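Putative metal binding protein (Coccidioides immitis, PDB 3CVG) probably binds a small ligand or metal ion in the cleft between two lobes, as periplasmic binding proteins do, and carries a bound calcium ion in this crystal. Local coordinates at residues A[106-117]-A[198-208]. Numbering follows the deposited sequence.
Sequences HFMLIGPPSNPA and REYTITDYGTY
An antiparallel pair of strands in one lobe of the periplasmic-binding-protein fold joins Phe107–Ile110 to Thr201–Asp204. Reciprocal backbone bonds tie Met108 to Thr203 and Ile110 to Thr201, and Tyr205 N extends the ladder to His106 O (3.0 Å) as the second strand turns into helix 205-208. Asp204 caps that helix, OD2 accepting from Thr207 N (3.1 Å). On one face, selenomethionine Met108 bends at chi3 (-80°), bringing CE over the Tyr208 ring, 3.9 Å from its centroid, in a CH-pi contact; SE lies at the edge of the Tyr205 ring. On the other face Leu109 CB packs against Ile202 CD1 (3.7 Å); Leu109 also touches helix 125-138 and Ile202 helix 155-166. Where strand 106-111 ends, the Tyr200 side chain reaches along residues 112-117, and Gly111 CA lies against Tyr200 CD1. Pro112 CD sits over the centre of one ring face, 4.0 Å from the centroid. The phenol oxygen donates to Asn115 OD1 (2.7 Å), in the amide plane on a lone pair, and accepts from Ala117 N (3.0 Å). Asn115 OD1 also accepts from Leu119 N. Two hydrogen bonds of opposite sense thus satisfy the buried hydroxyl and fix its orientation, linking Tyr200 to Asn115 and Ala117.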
# COMPACT_ATOMS: atom_id res chain seq x y z
N HIS A 106 -5.52 -1.90 -2.82
CA HIS A 106 -5.41 -3.10 -3.63
C HIS A 106 -4.16 -3.13 -4.51
O HIS A 106 -3.78 -2.13 -5.09
CB HIS A 106 -6.66 -3.25 -4.52
CG HIS A 106 -7.95 -3.10 -3.77
ND1 HIS A 106 -8.52 -1.87 -3.50
CD2 HIS A 106 -8.75 -4.02 -3.17
CE1 HIS A 106 -9.60 -2.04 -2.77
NE2 HIS A 106 -9.77 -3.33 -2.56
N PHE A 107 -3.53 -4.30 -4.56
CA PHE A 107 -2.34 -4.49 -5.40
C PHE A 107 -2.84 -5.06 -6.73
O PHE A 107 -3.97 -5.54 -6.83
CB PHE A 107 -1.38 -5.51 -4.76
CG PHE A 107 -0.63 -5.00 -3.55
CD1 PHE A 107 0.35 -4.03 -3.68
CD2 PHE A 107 -0.88 -5.53 -2.28
CE1 PHE A 107 1.08 -3.58 -2.57
CE2 PHE A 107 -0.16 -5.09 -1.16
CZ PHE A 107 0.83 -4.12 -1.31
N MSE A 108 -2.00 -4.98 -7.76
CA MSE A 108 -2.36 -5.56 -9.05
C MSE A 108 -1.12 -6.05 -9.79
O MSE A 108 -0.02 -5.50 -9.64
CB MSE A 108 -3.14 -4.56 -9.94
CG MSE A 108 -2.82 -3.07 -9.76
SE MSE A 108 -4.07 -1.92 -10.80
CE MSE A 108 -3.29 -2.09 -12.55
N LEU A 109 -1.29 -7.12 -10.56
CA LEU A 109 -0.20 -7.67 -11.37
C LEU A 109 -0.50 -7.18 -12.78
O LEU A 109 -1.57 -7.45 -13.32
CB LEU A 109 -0.21 -9.19 -11.35
CG LEU A 109 0.83 -9.84 -12.27
CD1 LEU A 109 2.25 -9.49 -11.78
CD2 LEU A 109 0.62 -11.34 -12.30
N ILE A 110 0.44 -6.44 -13.35
CA ILE A 110 0.25 -5.93 -14.70
C ILE A 110 1.43 -6.39 -15.56
O ILE A 110 2.49 -6.75 -15.04
CB ILE A 110 0.14 -4.39 -14.68
CG1 ILE A 110 1.47 -3.75 -14.27
CG2 ILE A 110 -0.94 -3.95 -13.69
CD1 ILE A 110 2.42 -3.49 -15.43
N GLY A 111 1.24 -6.40 -16.87
CA GLY A 111 2.30 -6.83 -17.77
C GLY A 111 2.06 -6.31 -19.18
O GLY A 111 1.04 -5.68 -19.45
N PRO A 112 2.99 -6.56 -20.11
CA PRO A 112 2.84 -6.09 -21.49
C PRO A 112 1.73 -6.79 -22.27
O PRO A 112 1.38 -7.94 -22.00
CB PRO A 112 4.22 -6.35 -22.09
CG PRO A 112 4.64 -7.60 -21.41
CD PRO A 112 4.22 -7.37 -19.96
N PRO A 113 1.15 -6.09 -23.26
CA PRO A 113 0.08 -6.65 -24.10
C PRO A 113 0.50 -7.94 -24.79
O PRO A 113 -0.33 -8.81 -25.05
CB PRO A 113 -0.20 -5.52 -25.09
CG PRO A 113 0.08 -4.30 -24.28
CD PRO A 113 1.34 -4.66 -23.54
N SER A 114 1.78 -8.08 -25.10
CA SER A 114 2.28 -9.28 -25.77
C SER A 114 2.14 -10.53 -24.91
O SER A 114 2.14 -11.65 -25.42
CB SER A 114 3.75 -9.10 -26.18
OG SER A 114 4.54 -8.68 -25.08
N ASN A 115 2.04 -10.34 -23.59
CA ASN A 115 1.86 -11.44 -22.66
C ASN A 115 2.74 -12.66 -22.97
O ASN A 115 2.24 -13.75 -23.22
CB ASN A 115 0.37 -11.83 -22.66
CG ASN A 115 0.00 -12.76 -21.52
OD1 ASN A 115 0.72 -12.87 -20.52
ND2 ASN A 115 -1.14 -13.43 -21.65
N PRO A 116 4.07 -12.48 -22.95
CA PRO A 116 4.97 -13.60 -23.24
C PRO A 116 4.83 -14.78 -22.27
O PRO A 116 5.09 -15.93 -22.65
CB PRO A 116 6.36 -12.96 -23.22
CG PRO A 116 6.17 -11.76 -22.31
CD PRO A 116 4.84 -11.23 -22.76
N ALA A 117 4.40 -14.51 -21.04
CA ALA A 117 4.22 -15.56 -20.05
C ALA A 117 2.90 -16.30 -20.30
O ALA A 117 2.61 -17.30 -19.65
CB ALA A 117 4.23 -14.97 -18.65
N ARG A 198 8.41 -3.35 -21.01
CA ARG A 198 7.61 -4.54 -21.30
C ARG A 198 7.84 -5.65 -20.27
O ARG A 198 8.10 -6.80 -20.63
CB ARG A 198 7.90 -5.06 -22.71
CG ARG A 198 7.49 -4.09 -23.81
CD ARG A 198 7.74 -4.70 -25.19
NE ARG A 198 9.17 -4.79 -25.46
CZ ARG A 198 9.70 -5.50 -26.45
NH1 ARG A 198 8.91 -6.19 -27.27
NH2 ARG A 198 11.01 -5.53 -26.62
N GLU A 199 7.74 -5.30 -18.99
CA GLU A 199 7.93 -6.28 -17.93
C GLU A 199 6.68 -6.37 -17.07
O GLU A 199 5.86 -5.45 -17.03
CB GLU A 199 9.12 -5.88 -17.04
CG GLU A 199 10.41 -5.62 -17.80
CD GLU A 199 11.58 -5.24 -16.90
OE1 GLU A 199 11.36 -4.76 -15.77
OE2 GLU A 199 12.72 -5.41 -17.35
N TYR A 200 6.53 -7.50 -16.39
CA TYR A 200 5.41 -7.69 -15.49
C TYR A 200 5.86 -7.08 -14.17
O TYR A 200 7.06 -6.98 -13.90
CB TYR A 200 5.12 -9.17 -15.26
CG TYR A 200 4.62 -9.91 -16.48
CD1 TYR A 200 3.26 -10.21 -16.63
CD2 TYR A 200 5.50 -10.34 -17.47
CE1 TYR A 200 2.80 -10.93 -17.73
CE2 TYR A 200 5.05 -11.07 -18.57
CZ TYR A 200 3.69 -11.36 -18.70
OH TYR A 200 3.25 -12.10 -19.78
N THR A 201 4.91 -6.65 -13.35
CA THR A 201 5.24 -6.09 -12.06
C THR A 201 4.01 -6.00 -11.17
O THR A 201 2.89 -5.93 -11.66
CB THR A 201 5.84 -4.67 -12.18
OG1 THR A 201 6.41 -4.29 -10.93
CG2 THR A 201 4.76 -3.65 -12.55
N ILE A 202 4.24 -6.02 -9.86
CA ILE A 202 3.15 -5.86 -8.91
C ILE A 202 3.20 -4.37 -8.61
O ILE A 202 4.28 -3.82 -8.35
CB ILE A 202 3.38 -6.67 -7.62
CG1 ILE A 202 3.13 -8.16 -7.90
CG2 ILE A 202 2.49 -6.15 -6.50
CD1 ILE A 202 1.67 -8.51 -8.20
N THR A 203 2.05 -3.72 -8.69
CA THR A 203 1.92 -2.29 -8.43
C THR A 203 0.63 -2.12 -7.64
O THR A 203 0.02 -3.11 -7.21
CB THR A 203 1.87 -1.49 -9.78
OG1 THR A 203 1.83 -0.08 -9.51
CG2 THR A 203 0.64 -1.88 -10.59
N ASP A 204 0.20 -0.88 -7.42
CA ASP A 204 -1.04 -0.69 -6.67
C ASP A 204 -2.02 0.15 -7.47
O ASP A 204 -1.63 0.88 -8.39
CB ASP A 204 -0.77 -0.04 -5.31
CG ASP A 204 -0.12 1.32 -5.43
OD1 ASP A 204 1.10 1.39 -5.67
OD2 ASP A 204 -0.84 2.33 -5.28
N TYR A 205 -3.30 0.05 -7.12
CA TYR A 205 -4.35 0.77 -7.83
C TYR A 205 -4.11 2.27 -7.96
O TYR A 205 -4.27 2.83 -9.04
CB TYR A 205 -5.70 0.52 -7.15
CG TYR A 205 -6.89 0.99 -7.97
CD1 TYR A 205 -6.99 0.68 -9.33
CD2 TYR A 205 -7.93 1.71 -7.38
CE1 TYR A 205 -8.10 1.08 -10.08
CE2 TYR A 205 -9.05 2.11 -8.12
CZ TYR A 205 -9.12 1.80 -9.46
OH TYR A 205 -10.21 2.21 -10.19
N GLY A 206 -3.72 2.91 -6.85
CA GLY A 206 -3.48 4.35 -6.85
C GLY A 206 -2.37 4.81 -7.78
O GLY A 206 -2.47 5.86 -8.42
N THR A 207 -1.30 4.02 -7.84
CA THR A 207 -0.17 4.34 -8.71
C THR A 207 -0.65 4.23 -10.16
O THR A 207 -0.32 5.07 -11.00
CB THR A 207 0.99 3.35 -8.47
OG1 THR A 207 1.41 3.46 -7.10
CG2 THR A 207 2.17 3.66 -9.39
N TYR A 208 -1.42 3.18 -10.44
CA TYR A 208 -1.98 2.95 -11.76
C TYR A 208 -2.79 4.16 -12.24
O TYR A 208 -2.67 4.61 -13.40
CB TYR A 208 -2.88 1.71 -11.73
CG TYR A 208 -3.70 1.49 -12.98
CD1 TYR A 208 -3.08 1.18 -14.20
CD2 TYR A 208 -5.09 1.59 -12.95
CE1 TYR A 208 -3.83 0.98 -15.35
CE2 TYR A 208 -5.85 1.39 -14.11
CZ TYR A 208 -5.21 1.08 -15.30
OH TYR A 208 -5.95 0.87 -16.44